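Local coordinates for aminotransferase (Bacillus subtilis, PDB 6L1O), which is a pyridoxal-phosphate-dependent aminotransferase of the pathway that makes the dipeptide antibiotic bacilysin, at residues B[53-58]-B[273-279]; B[96-102]-B[247-253]; B[108-113]-B[260-265]; B[186-190]-B[219-224]. One frame throughout, in Å; residues are numbered along the deposited sequence.

Contact 1 of 4, residues B[53-58]-B[273-279]; sequences ALREAS and FGGLQQA
Leu54 and Ala57 meet the bare backbone of Gly275 from one helix turn of residues 53-57, and this is where the two helices come together most intimately. The CB of Ala57 stands 3.6 Å from Gly275 CA, while the CD1 branch of Leu54 reaches over to Gly275 C at 3.4 Å. Leu54 can do this because its CG lies anti to the backbone N (chi1 175°), which swings the branch across although the side chain sets out along the flank of the helix. Leu54 CD1 also touches the edge of the Phe273 ring, near its plane, and lies 4.3 Å from Leu276 CD2. Glycine suits position 275: it brings bare backbone to Ala57 and Leu54, and its N lies over the rim of one face of the Phe273 ring. Farther along, Gln278 lays its extended chain over Ala57, whose CB sits against the whole amide, nearest to Gln278 CD at 3.4 Å. Ala279 and Ala53 close the other end, with Ala53 CB 4.1 Å from Ala279 CA. With their axes 7.8 Å apart at 142°, the helices run roughly antiparallel, and Phe273 occupies the N-cap position of helix 274-285. Leu54 and Phe273 also pack against Phe273 and Leu54 of the second subunit, making this close helix pair, built on glycine and alanine, part of the dimer interface of the aminotransferase.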
loop_
_atom_site.group_PDB
_atom_site.type_symbol
_atom_site.label_atom_id
_atom_site.label_comp_id
_atom_site.label_asym_id
_atom_site.label_seq_id
_atom_site.Cartn_x
_atom_site.Cartn_y
_atom_site.Cartn_z
ATOM N N ALA B 53 1.325 9.006 21.011
ATOM C CA ALA B 53 0.149 9.407 20.246
ATOM C C ALA B 53 -0.486 8.196 19.521
ATOM O O ALA B 53 -1.722 8.055 19.516
ATOM C CB ALA B 53 0.492 10.539 19.298
ATOM N N LEU B 54 0.331 7.288 18.967
ATOM C CA LEU B 54 -0.173 6.045 18.462
ATOM C C LEU B 54 -0.887 5.218 19.533
ATOM O O LEU B 54 -2.019 4.747 19.315
ATOM C CB LEU B 54 0.903 5.184 17.805
ATOM C CG LEU B 54 0.501 3.783 17.328
ATOM C CD1 LEU B 54 -0.567 3.796 16.238
ATOM C CD2 LEU B 54 1.731 2.994 16.834
ATOM N N ARG B 55 -0.241 5.071 20.707
ATOM C CA ARG B 55 -0.767 4.228 21.737
ATOM C C ARG B 55 -2.139 4.744 22.241
ATOM O O ARG B 55 -3.020 3.932 22.438
ATOM C CB ARG B 55 0.216 4.121 22.888
ATOM C CG ARG B 55 1.363 3.212 22.561
ATOM C CD ARG B 55 2.509 3.383 23.535
ATOM N NE ARG B 55 2.047 3.537 24.908
ATOM C CZ ARG B 55 1.762 2.546 25.710
ATOM N NH1 ARG B 55 1.926 1.299 25.299
ATOM N NH2 ARG B 55 1.345 2.802 26.922
ATOM N N GLU B 56 -2.288 6.057 22.379
ATOM C CA GLU B 56 -3.536 6.689 22.788
ATOM C C GLU B 56 -4.618 6.573 21.722
ATOM O O GLU B 56 -5.772 6.279 22.021
ATOM C CB GLU B 56 -3.302 8.155 23.135
ATOM C CG GLU B 56 -4.499 8.875 23.715
ATOM C CD GLU B 56 -4.933 8.370 25.125
ATOM O OE1 GLU B 56 -4.173 7.626 25.780
ATOM O OE2 GLU B 56 -6.062 8.699 25.587
ATOM N N ALA B 57 -4.233 6.795 20.480
ATOM C CA ALA B 57 -5.167 6.765 19.351
ATOM C C ALA B 57 -5.752 5.414 19.139
ATOM O O ALA B 57 -6.921 5.273 18.770
ATOM C CB ALA B 57 -4.442 7.206 18.119
ATOM N N SER B 58 -4.954 4.370 19.391
ATOM C CA SER B 58 -5.393 3.042 19.136
ATOM C C SER B 58 -6.557 2.615 20.041
ATOM O O SER B 58 -7.227 1.674 19.741
ATOM C CB SER B 58 -4.206 2.068 19.219
ATOM O OG SER B 58 -3.963 1.703 20.585
ATOM N N PHE B 273 -4.667 3.191 8.967
ATOM C CA PHE B 273 -5.075 3.135 10.354
ATOM C C PHE B 273 -5.038 4.504 10.991
ATOM O O PHE B 273 -4.039 5.212 10.924
ATOM C CB PHE B 273 -4.238 2.126 11.140
ATOM C CG PHE B 273 -4.682 1.916 12.563
ATOM C CD1 PHE B 273 -5.959 1.468 12.841
ATOM C CD2 PHE B 273 -3.810 2.127 13.638
ATOM C CE1 PHE B 273 -6.366 1.246 14.145
ATOM C CE2 PHE B 273 -4.214 1.877 14.932
ATOM C CZ PHE B 273 -5.507 1.475 15.179
ATOM N N GLY B 274 -6.165 4.928 11.569
ATOM C CA GLY B 274 -6.218 6.270 12.144
ATOM C C GLY B 274 -5.271 6.456 13.329
ATOM O O GLY B 274 -4.909 7.569 13.644
ATOM N N GLY B 275 -4.871 5.366 13.970
ATOM C CA GLY B 275 -3.871 5.437 15.030
ATOM C C GLY B 275 -2.563 5.944 14.455
ATOM O O GLY B 275 -1.908 6.786 15.047
ATOM N N LEU B 276 -2.207 5.434 13.278
ATOM C CA LEU B 276 -1.050 5.926 12.540
ATOM C C LEU B 276 -1.199 7.381 12.102
ATOM O O LEU B 276 -0.273 8.147 12.162
ATOM C CB LEU B 276 -0.783 5.023 11.340
ATOM C CG LEU B 276 -0.244 3.615 11.628
ATOM C CD1 LEU B 276 -0.162 2.875 10.306
ATOM C CD2 LEU B 276 1.120 3.682 12.289
ATOM N N GLN B 277 -2.382 7.757 11.636
ATOM C CA GLN B 277 -2.619 9.129 11.219
ATOM C C GLN B 277 -2.457 10.110 12.361
ATOM O O GLN B 277 -1.938 11.195 12.175
ATOM C CB GLN B 277 -4.007 9.280 10.557
ATOM C CG GLN B 277 -4.166 8.378 9.315
ATOM C CD GLN B 277 -5.376 8.727 8.481
ATOM O OE1 GLN B 277 -5.564 9.893 8.078
ATOM N NE2 GLN B 277 -6.220 7.721 8.231
ATOM N N GLN B 278 -2.947 9.743 13.541
ATOM C CA GLN B 278 -2.818 10.573 14.697
ATOM C C GLN B 278 -1.345 10.690 15.114
ATOM O O GLN B 278 -0.901 11.738 15.486
ATOM C CB GLN B 278 -3.652 9.987 15.853
ATOM C CG GLN B 278 -3.610 10.796 17.109
ATOM C CD GLN B 278 -4.849 10.600 18.012
ATOM O OE1 GLN B 278 -5.956 10.420 17.526
ATOM N NE2 GLN B 278 -4.644 10.636 19.331
ATOM N N ALA B 279 -0.578 9.615 14.996
ATOM C CA ALA B 279 0.868 9.716 15.270
ATOM C C ALA B 279 1.540 10.640 14.280
ATOM O O ALA B 279 2.435 11.431 14.638
ATOM C CB ALA B 279 1.494 8.326 15.242
#

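Contact 2 of 4, residues B[96-102]-B[247-253]; sequences EVALFGG and RMAFAVG. With PLP (pyridoxal-5'-phosphate), chain E.
Strands 97-100 and 249-253 run antiparallel, Ala98 pairing with Ala251 and Phe100 with Ala249 through backbone bonds, including Ala251 N to Ala98 O at 2.8 Å. One residue beyond the Ala98-Ala251 pair, Val97 and Val252 lie side by side and point the same way, Val97 CG2 to Val252 CG1 at 3.8 Å. On the other face the Phe100 ring turns its edge to the small methyl of Ala251, CE2 to CB at 3.5 Å; alanine lets the ring lie close to the neighbouring strand. At the end of the pair where strand 97-100 finishes and strand 249-253 begins, Arg247 meets the cofactor. Bent at chi2 and chi3, it holds its phosphate partner at the guanidinium edge through two nearly straight bonds: Arg247 NH1 to O3P and Arg247 NH2 to O1P of pyridoxal-5'-phosphate, each 2.9 Å, the latter at 177°. A water accepts from NH2 as well. Gly102, without a side chain and with a positive phi suited to glycine, puts its CA over one guanidinium face, 3.7 Å from Arg247 NH2. Within the seven-stranded sheet, strand 97-100 is outermost in this chain and 249-253 pairs on its far side with strand 231-236; helix 255-266 packs on Ala98 and Phe100, helix 73-87 on Val97, Leu99 and Phe250.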
loop_
_atom_site.group_PDB
_atom_site.type_symbol
_atom_site.label_atom_id
_atom_site.label_comp_id
_atom_site.label_asym_id
_atom_site.label_seq_id
_atom_site.Cartn_x
_atom_site.Cartn_y
_atom_site.Cartn_z
ATOM N N GLU B 96 -5.039 19.745 -1.991
ATOM C CA GLU B 96 -3.639 19.656 -2.443
ATOM C C GLU B 96 -2.791 18.638 -1.659
ATOM O O GLU B 96 -1.588 18.678 -1.726
ATOM C CB GLU B 96 -3.002 21.026 -2.379
ATOM C CG GLU B 96 -3.603 21.993 -3.383
ATOM C CD GLU B 96 -3.014 23.425 -3.330
ATOM O OE1 GLU B 96 -2.776 23.974 -2.220
ATOM O OE2 GLU B 96 -2.829 24.015 -4.430
ATOM N N VAL B 97 -3.426 17.751 -0.945
ATOM C CA VAL B 97 -2.715 16.748 -0.137
ATOM C C VAL B 97 -3.239 15.364 -0.407
ATOM O O VAL B 97 -4.435 15.141 -0.408
ATOM C CB VAL B 97 -2.871 17.047 1.370
ATOM C CG1 VAL B 97 -2.066 16.043 2.210
ATOM C CG2 VAL B 97 -2.439 18.485 1.671
ATOM N N ALA B 98 -2.335 14.401 -0.575
ATOM C CA ALA B 98 -2.685 13.012 -0.610
ATOM C C ALA B 98 -1.727 12.224 0.279
ATOM O O ALA B 98 -0.565 12.574 0.345
ATOM C CB ALA B 98 -2.648 12.465 -2.013
ATOM N N LEU B 99 -2.251 11.176 0.931
ATOM C CA LEU B 99 -1.478 10.291 1.816
ATOM C C LEU B 99 -1.061 9.016 1.144
ATOM O O LEU B 99 -1.784 8.461 0.311
ATOM C CB LEU B 99 -2.329 9.918 3.051
ATOM C CG LEU B 99 -3.126 11.038 3.690
ATOM C CD1 LEU B 99 -3.883 10.557 4.908
ATOM C CD2 LEU B 99 -2.179 12.133 4.081
ATOM N N PHE B 100 0.084 8.500 1.562
ATOM C CA PHE B 100 0.648 7.281 1.015
ATOM C C PHE B 100 1.167 6.373 2.146
ATOM O O PHE B 100 1.587 6.871 3.175
ATOM C CB PHE B 100 1.873 7.624 0.149
ATOM C CG PHE B 100 1.568 8.371 -1.106
ATOM C CD1 PHE B 100 0.686 7.853 -2.034
ATOM C CD2 PHE B 100 2.145 9.587 -1.351
ATOM C CE1 PHE B 100 0.422 8.539 -3.214
ATOM C CE2 PHE B 100 1.867 10.291 -2.512
ATOM C CZ PHE B 100 1.017 9.735 -3.459
ATOM N N GLY B 101 1.194 5.075 1.912
ATOM C CA GLY B 101 1.848 4.136 2.813
ATOM C C GLY B 101 3.353 4.098 2.569
ATOM O O GLY B 101 3.893 3.056 2.157
ATOM N N GLY B 102 4.001 5.248 2.761
ATOM C CA GLY B 102 5.454 5.405 2.578
ATOM C C GLY B 102 5.811 5.969 1.212
ATOM O O GLY B 102 5.050 5.868 0.253
ATOM N N ARG B 247 5.823 3.462 7.773
ATOM C CA ARG B 247 5.312 3.492 6.376
ATOM C C ARG B 247 4.300 4.609 6.141
ATOM O O ARG B 247 3.119 4.345 5.913
ATOM C CB ARG B 247 4.730 2.140 5.975
ATOM C CG ARG B 247 5.616 0.917 6.273
ATOM C CD ARG B 247 7.000 1.011 5.748
ATOM N NE ARG B 247 7.043 1.366 4.321
ATOM C CZ ARG B 247 7.819 2.277 3.805
ATOM N NH1 ARG B 247 8.661 2.965 4.568
ATOM N NH2 ARG B 247 7.769 2.539 2.500
ATOM N N MET B 248 4.729 5.853 6.265
ATOM C CA MET B 248 3.856 6.982 6.025
ATOM C C MET B 248 4.541 8.063 5.211
ATOM O O MET B 248 5.739 8.334 5.404
ATOM C CB MET B 248 3.341 7.560 7.342
ATOM C CG MET B 248 2.245 6.648 7.990
ATOM S SD MET B 248 1.474 7.433 9.385
ATOM C CE MET B 248 2.795 7.371 10.507
ATOM N N ALA B 249 3.791 8.668 4.284
ATOM C CA ALA B 249 4.292 9.699 3.430
ATOM C C ALA B 249 3.129 10.489 2.853
ATOM O O ALA B 249 1.966 10.049 2.951
ATOM C CB ALA B 249 5.168 9.083 2.325
ATOM N N PHE B 250 3.401 11.662 2.283
ATOM C CA PHE B 250 2.345 12.376 1.622
ATOM C C PHE B 250 2.865 13.113 0.422
ATOM O O PHE B 250 4.076 13.292 0.284
ATOM C CB PHE B 250 1.588 13.296 2.601
ATOM C CG PHE B 250 2.457 14.317 3.278
ATOM C CD1 PHE B 250 2.772 15.533 2.645
ATOM C CD2 PHE B 250 2.983 14.074 4.524
ATOM C CE1 PHE B 250 3.583 16.482 3.269
ATOM C CE2 PHE B 250 3.797 15.010 5.143
ATOM C CZ PHE B 250 4.080 16.213 4.536
ATOM N N ALA B 251 1.951 13.449 -0.504
ATOM C CA ALA B 251 2.267 14.371 -1.584
ATOM C C ALA B 251 1.530 15.661 -1.393
ATOM O O ALA B 251 0.337 15.654 -0.978
ATOM C CB ALA B 251 1.955 13.807 -2.936
ATOM N N VAL B 252 2.218 16.760 -1.667
ATOM C CA VAL B 252 1.579 18.067 -1.686
ATOM C C VAL B 252 1.888 18.709 -3.031
ATOM O O VAL B 252 3.018 18.594 -3.535
ATOM C CB VAL B 252 2.031 18.991 -0.563
ATOM C CG1 VAL B 252 1.258 18.738 0.685
ATOM C CG2 VAL B 252 3.535 18.857 -0.293
ATOM N N GLY B 253 0.889 19.353 -3.613
ATOM C CA GLY B 253 1.088 20.117 -4.843
ATOM C C GLY B 253 -0.174 20.248 -5.695
ATOM O O GLY B 253 -1.268 20.384 -5.169
HETATM N N1 PLP E . 13.410 8.944 -1.515
HETATM C C2 PLP E . 14.720 8.757 -1.274
HETATM C C2A PLP E . 15.770 9.244 -2.229
HETATM C C3 PLP E . 15.146 7.976 -0.135
HETATM O O3 PLP E . 16.425 7.705 0.148
HETATM C C4 PLP E . 14.116 7.547 0.741
HETATM C C4A PLP E . 14.557 6.453 1.681
HETATM C C5 PLP E . 12.718 7.800 0.422
HETATM C C6 PLP E . 12.432 8.543 -0.713
HETATM C C5A PLP E . 11.595 7.434 1.347
HETATM O O4P PLP E . 11.392 6.106 1.560
HETATM P P PLP E . 10.048 5.613 2.350
HETATM O O1P PLP E . 9.428 4.616 1.438
HETATM O O2P PLP E . 9.168 6.785 2.727
HETATM O O3P PLP E . 10.584 4.983 3.606
HETATM O O HOH W 1 5.915 0.930 0.548
#

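Contact 3 of 4, residues B[108-113]-B[260-265]; sequences YVLTQC and AVNEFQ
Phe264 fits as a knob into the hole formed by Tyr108, Val109, Gln112 and Cys113, and apolar packing round its ring carries most of the contact. Its CG stands anti to the backbone N (chi1 -173°), which sends the ring across to helix 103-114. There Phe264 CE1 meets Gln112 CB at 3.8 Å, CD2 meets the CG1 methyl of Val109 at 4.0 Å, and CZ approaches Tyr108 CE2 at the far end, the two aromatic side chains crossing at about a right angle. A second apolar group lies beside it: Val261 crosses Val109 at about a right angle through their CG1 methyls, and its other methyl, CG2, touches Leu110 CD2 at 3.8 Å. Branching suits both valines: Val261 offers one methyl to Val109 and the other to Leu110, while Val109 CG1 is shared by Val261 and Phe264. Sulfur contacts form the third group. Cys113 SG lies obliquely to the Phe264 ring, 5.2 Å from its centroid, and close to Ala260 O at 3.5 Å; alanine, with only a methyl, is consistent with this closeness, and its CB meets Cys113 CB. Among polar groups, Gln265 places OE1 against Val109 CG2 at 3.6 Å, a buried oxygen that has no polar partner in the model, whereas its NE2 bonds to Leu99 O. Tyr108 OH bonds to Tyr108 OH of the second subunit. The helix axes, 9.4 Å apart at their nearest, cross at 106°: a steep helix crossing with Phe264 as a single knob in a hole, in the cofactor-binding aminotransferase domain, beside strand 97-100 and at the subunit interface.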
loop_
_atom_site.group_PDB
_atom_site.type_symbol
_atom_site.label_atom_id
_atom_site.label_comp_id
_atom_site.label_asym_id
_atom_site.label_seq_id
_atom_site.Cartn_x
_atom_site.Cartn_y
_atom_site.Cartn_z
ATOM N N TYR B 108 5.288 4.825 -6.712
ATOM C CA TYR B 108 4.586 3.897 -7.603
ATOM C C TYR B 108 3.260 4.519 -8.079
ATOM O O TYR B 108 2.964 4.523 -9.270
ATOM C CB TYR B 108 4.332 2.555 -6.929
ATOM C CG TYR B 108 3.395 1.681 -7.697
ATOM C CD1 TYR B 108 3.855 0.965 -8.807
ATOM C CD2 TYR B 108 2.054 1.525 -7.317
ATOM C CE1 TYR B 108 3.022 0.166 -9.545
ATOM C CE2 TYR B 108 1.185 0.693 -8.071
ATOM C CZ TYR B 108 1.701 0.015 -9.176
ATOM O OH TYR B 108 0.923 -0.784 -9.930
ATOM N N VAL B 109 2.488 5.027 -7.136
ATOM C CA VAL B 109 1.152 5.636 -7.455
ATOM C C VAL B 109 1.334 6.828 -8.394
ATOM O O VAL B 109 0.608 6.973 -9.370
ATOM C CB VAL B 109 0.410 6.016 -6.177
ATOM C CG1 VAL B 109 -0.877 6.809 -6.466
ATOM C CG2 VAL B 109 0.125 4.783 -5.341
ATOM N N LEU B 110 2.336 7.663 -8.120
ATOM C CA LEU B 110 2.536 8.864 -8.874
ATOM C C LEU B 110 2.905 8.539 -10.297
ATOM O O LEU B 110 2.325 9.120 -11.214
ATOM C CB LEU B 110 3.564 9.789 -8.228
ATOM C CG LEU B 110 3.101 10.578 -6.994
ATOM C CD1 LEU B 110 4.297 11.149 -6.222
ATOM C CD2 LEU B 110 2.167 11.675 -7.380
ATOM N N THR B 111 3.777 7.568 -10.503
ATOM C CA THR B 111 4.111 7.135 -11.870
ATOM C C THR B 111 2.996 6.459 -12.621
ATOM O O THR B 111 2.856 6.644 -13.833
ATOM C CB THR B 111 5.383 6.277 -11.898
ATOM O OG1 THR B 111 5.216 5.111 -11.071
ATOM C CG2 THR B 111 6.558 7.080 -11.401
ATOM N N GLN B 112 2.188 5.656 -11.937
ATOM C CA GLN B 112 1.015 5.080 -12.557
ATOM C C GLN B 112 0.003 6.142 -12.977
ATOM O O GLN B 112 -0.680 5.998 -14.022
ATOM C CB GLN B 112 0.341 4.032 -11.644
ATOM C CG GLN B 112 1.179 2.768 -11.446
ATOM C CD GLN B 112 1.090 1.855 -12.673
ATOM O OE1 GLN B 112 0.000 1.675 -13.235
ATOM N NE2 GLN B 112 2.191 1.264 -13.057
ATOM N N CYS B 113 -0.112 7.197 -12.190
ATOM C CA CYS B 113 -1.013 8.323 -12.496
ATOM C C CYS B 113 -0.550 9.263 -13.608
ATOM O O CYS B 113 -1.380 9.924 -14.238
ATOM C CB CYS B 113 -1.255 9.179 -11.279
ATOM S SG CYS B 113 -2.247 8.390 -10.058
ATOM N N ALA B 260 -5.836 12.873 -9.465
ATOM C CA ALA B 260 -5.521 11.612 -10.134
ATOM C C ALA B 260 -5.056 10.566 -9.120
ATOM O O ALA B 260 -5.493 9.419 -9.151
ATOM C CB ALA B 260 -4.471 11.825 -11.182
ATOM N N VAL B 261 -4.206 10.996 -8.178
ATOM C CA VAL B 261 -3.781 10.129 -7.074
ATOM C C VAL B 261 -4.952 9.588 -6.317
ATOM O O VAL B 261 -5.045 8.387 -6.068
ATOM C CB VAL B 261 -2.849 10.885 -6.097
ATOM C CG1 VAL B 261 -2.580 10.015 -4.874
ATOM C CG2 VAL B 261 -1.549 11.245 -6.800
ATOM N N ASN B 262 -5.868 10.475 -5.947
ATOM C CA ASN B 262 -7.020 10.121 -5.187
ATOM C C ASN B 262 -7.930 9.165 -5.927
ATOM O O ASN B 262 -8.434 8.225 -5.365
ATOM C CB ASN B 262 -7.809 11.371 -4.813
ATOM C CG ASN B 262 -7.234 12.129 -3.626
ATOM O OD1 ASN B 262 -6.493 11.600 -2.793
ATOM N ND2 ASN B 262 -7.661 13.364 -3.504
ATOM N N GLU B 263 -8.085 9.373 -7.233
ATOM C CA GLU B 263 -8.854 8.441 -8.029
ATOM C C GLU B 263 -8.277 7.026 -8.041
ATOM O O GLU B 263 -8.985 6.060 -7.796
ATOM C CB GLU B 263 -9.052 9.025 -9.431
ATOM C CG GLU B 263 -10.085 10.202 -9.375
ATOM C CD GLU B 263 -10.133 11.084 -10.629
ATOM O OE1 GLU B 263 -9.598 10.706 -11.673
ATOM O OE2 GLU B 263 -10.697 12.189 -10.579
ATOM N N PHE B 264 -6.986 6.912 -8.303
ATOM C CA PHE B 264 -6.274 5.653 -8.252
ATOM C C PHE B 264 -6.421 4.982 -6.922
ATOM O O PHE B 264 -6.824 3.848 -6.783
ATOM C CB PHE B 264 -4.769 5.884 -8.533
ATOM C CG PHE B 264 -3.983 4.612 -8.672
ATOM C CD1 PHE B 264 -3.655 4.086 -9.912
ATOM C CD2 PHE B 264 -3.492 3.974 -7.541
ATOM C CE1 PHE B 264 -2.927 2.880 -10.015
ATOM C CE2 PHE B 264 -2.771 2.809 -7.649
ATOM C CZ PHE B 264 -2.485 2.263 -8.868
ATOM N N GLN B 265 -6.082 5.718 -5.884
ATOM C CA GLN B 265 -6.105 5.171 -4.543
ATOM C C GLN B 265 -7.497 4.774 -4.044
ATOM O O GLN B 265 -7.615 3.847 -3.227
ATOM C CB GLN B 265 -5.349 6.174 -3.620
ATOM C CG GLN B 265 -4.034 5.609 -3.350
ATOM C CD GLN B 265 -3.027 6.394 -2.542
ATOM O OE1 GLN B 265 -1.852 6.050 -2.626
ATOM N NE2 GLN B 265 -3.433 7.466 -1.843
#

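Contact 4 of 4, residues B[186-190]-B[219-224]; sequences AAFYA and ASFLEA
Tyr189 is the tight part of this contact: its ring is laid against the backbone at Phe221, whose CA sits over one face, 3.9 Å from the centroid, in a CH-pi contact. The Phe221 ring adds its edge to the Tyr189 face in an offset edge-to-face pair, planes at 73° and CD1 to CD1 at 3.8 Å. With chi1 168°, CG of Phe221 lies anti to its backbone N, a torsion that turns the ring so that its edge, at CD1, meets the Tyr189 ring while its own CA keeps the place over the face. Tyr189 CE2 also nears Ala219 O at 3.5 Å. Ala224 completes the packed part, its methyl 3.7 Å from Tyr189 CB and 3.6 Å from Ala190 N, where a small side chain lets the loop come close to the helix. The other side is looser. Exposed Ala186 meets only Ala219 CB and Ala224 CB, at 4.3 Å from its N and 4.2 Å from its O, and partly exposed Ala190 brings its CB to 4.3 Å from Ala224 CB. Ser220, buried, accepts from Leu222 N in an ST turn and is bonded to Glu233. Ser220 and Glu223 touch helix 73-87, so the loop lies between it and helix 186-199, while Phe221 packs on strand 202-206 and helix 227-230.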
loop_
_atom_site.group_PDB
_atom_site.type_symbol
_atom_site.label_atom_id
_atom_site.label_comp_id
_atom_site.label_asym_id
_atom_site.label_seq_id
_atom_site.Cartn_x
_atom_site.Cartn_y
_atom_site.Cartn_z
ATOM N N ALA B 186 15.972 27.855 -4.102
ATOM C CA ALA B 186 14.741 28.366 -4.726
ATOM C C ALA B 186 14.909 28.689 -6.209
ATOM O O ALA B 186 14.045 28.349 -7.024
ATOM C CB ALA B 186 14.248 29.594 -3.990
ATOM N N ALA B 187 16.044 29.280 -6.541
ATOM C CA ALA B 187 16.380 29.587 -7.938
ATOM C C ALA B 187 16.455 28.325 -8.816
ATOM O O ALA B 187 15.975 28.318 -9.955
ATOM C CB ALA B 187 17.723 30.353 -8.029
ATOM N N PHE B 188 17.129 27.287 -8.333
ATOM C CA PHE B 188 17.153 26.042 -9.117
ATOM C C PHE B 188 15.735 25.514 -9.345
ATOM O O PHE B 188 15.379 25.130 -10.451
ATOM C CB PHE B 188 17.968 24.972 -8.458
ATOM C CG PHE B 188 17.793 23.634 -9.084
ATOM C CD1 PHE B 188 18.393 23.345 -10.287
ATOM C CD2 PHE B 188 16.979 22.685 -8.497
ATOM C CE1 PHE B 188 18.219 22.114 -10.880
ATOM C CE2 PHE B 188 16.769 21.473 -9.084
ATOM C CZ PHE B 188 17.404 21.148 -10.254
ATOM N N TYR B 189 14.934 25.554 -8.287
ATOM C CA TYR B 189 13.590 25.024 -8.367
ATOM C C TYR B 189 12.720 25.849 -9.297
ATOM O O TYR B 189 11.844 25.306 -9.954
ATOM C CB TYR B 189 12.946 24.934 -6.966
ATOM C CG TYR B 189 13.514 23.849 -6.080
ATOM C CD1 TYR B 189 13.716 22.577 -6.556
ATOM C CD2 TYR B 189 13.840 24.100 -4.744
ATOM C CE1 TYR B 189 14.242 21.602 -5.757
ATOM C CE2 TYR B 189 14.366 23.099 -3.921
ATOM C CZ TYR B 189 14.548 21.857 -4.432
ATOM O OH TYR B 189 15.081 20.847 -3.638
ATOM N N ALA B 190 12.961 27.164 -9.329
ATOM C CA ALA B 190 12.211 28.049 -10.221
ATOM C C ALA B 190 12.518 27.725 -11.671
ATOM O O ALA B 190 11.634 27.709 -12.508
ATOM C CB ALA B 190 12.529 29.514 -9.915
ATOM N N ALA B 219 15.033 24.562 1.289
ATOM C CA ALA B 219 13.890 25.064 0.540
ATOM C C ALA B 219 13.053 23.893 -0.013
ATOM O O ALA B 219 13.612 22.914 -0.526
ATOM C CB ALA B 219 14.350 25.970 -0.585
ATOM N N SER B 220 11.735 23.992 0.119
ATOM C CA SER B 220 10.807 23.114 -0.586
ATOM C C SER B 220 10.721 23.542 -2.069
ATOM O O SER B 220 10.719 24.740 -2.404
ATOM C CB SER B 220 9.429 23.164 0.060
ATOM O OG SER B 220 8.381 22.769 -0.870
ATOM N N PHE B 221 10.612 22.572 -2.961
ATOM C CA PHE B 221 10.276 22.832 -4.367
ATOM C C PHE B 221 9.068 23.779 -4.488
ATOM O O PHE B 221 9.008 24.668 -5.374
ATOM C CB PHE B 221 10.014 21.478 -5.068
ATOM C CG PHE B 221 9.380 21.576 -6.433
ATOM C CD1 PHE B 221 10.005 22.245 -7.474
ATOM C CD2 PHE B 221 8.149 20.965 -6.685
ATOM C CE1 PHE B 221 9.409 22.335 -8.730
ATOM C CE2 PHE B 221 7.558 21.029 -7.932
ATOM C CZ PHE B 221 8.180 21.749 -8.946
ATOM N N LEU B 222 8.106 23.616 -3.596
ATOM C CA LEU B 222 6.878 24.385 -3.655
ATOM C C LEU B 222 7.032 25.861 -3.288
ATOM O O LEU B 222 6.080 26.597 -3.350
ATOM C CB LEU B 222 5.791 23.742 -2.791
ATOM C CG LEU B 222 5.391 22.313 -3.198
ATOM C CD1 LEU B 222 4.311 21.867 -2.247
ATOM C CD2 LEU B 222 4.885 22.243 -4.639
ATOM N N GLU B 223 8.225 26.270 -2.859
ATOM C CA GLU B 223 8.571 27.675 -2.752
ATOM C C GLU B 223 8.751 28.376 -4.107
ATOM O O GLU B 223 8.542 29.560 -4.219
ATOM C CB GLU B 223 9.813 27.856 -1.880
ATOM C CG GLU B 223 9.484 27.664 -0.401
ATOM C CD GLU B 223 10.705 27.735 0.498
ATOM O OE1 GLU B 223 11.442 28.742 0.376
ATOM O OE2 GLU B 223 10.923 26.797 1.329
ATOM N N ALA B 224 9.111 27.633 -5.142
ATOM C CA ALA B 224 9.305 28.201 -6.465
ATOM C C ALA B 224 7.997 28.624 -7.114
ATOM O O ALA B 224 6.986 27.950 -6.969
ATOM C CB ALA B 224 10.002 27.198 -7.349
#

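How the contacts relate
Contact 2 is the one that touches the cofactor, and the others are arranged about it. Contact 3, its centre 11 Å away, is joined to it through the helices that follow its two strands: Phe100 CE1 lies 3.7 Å from Val261 CG1, and Val261 packs on Ala98 too. Contact 1 lies 17 Å from contact 2 between centres, meeting it where Met248 SD is 3.4 Å from Leu276 O. Contact 4 touches contact 2 through Leu222 CD1 and Val252 CG2, 3.7 Å apart. From bound pyridoxal-5'-phosphate, the side chains of Tyr108, Tyr189 and Leu276 stand about 10, 12 and 13 Å away. Contacts 1 and 3 reach the second subunit, and contact 2 does so through Arg247, which packs on Val270 there.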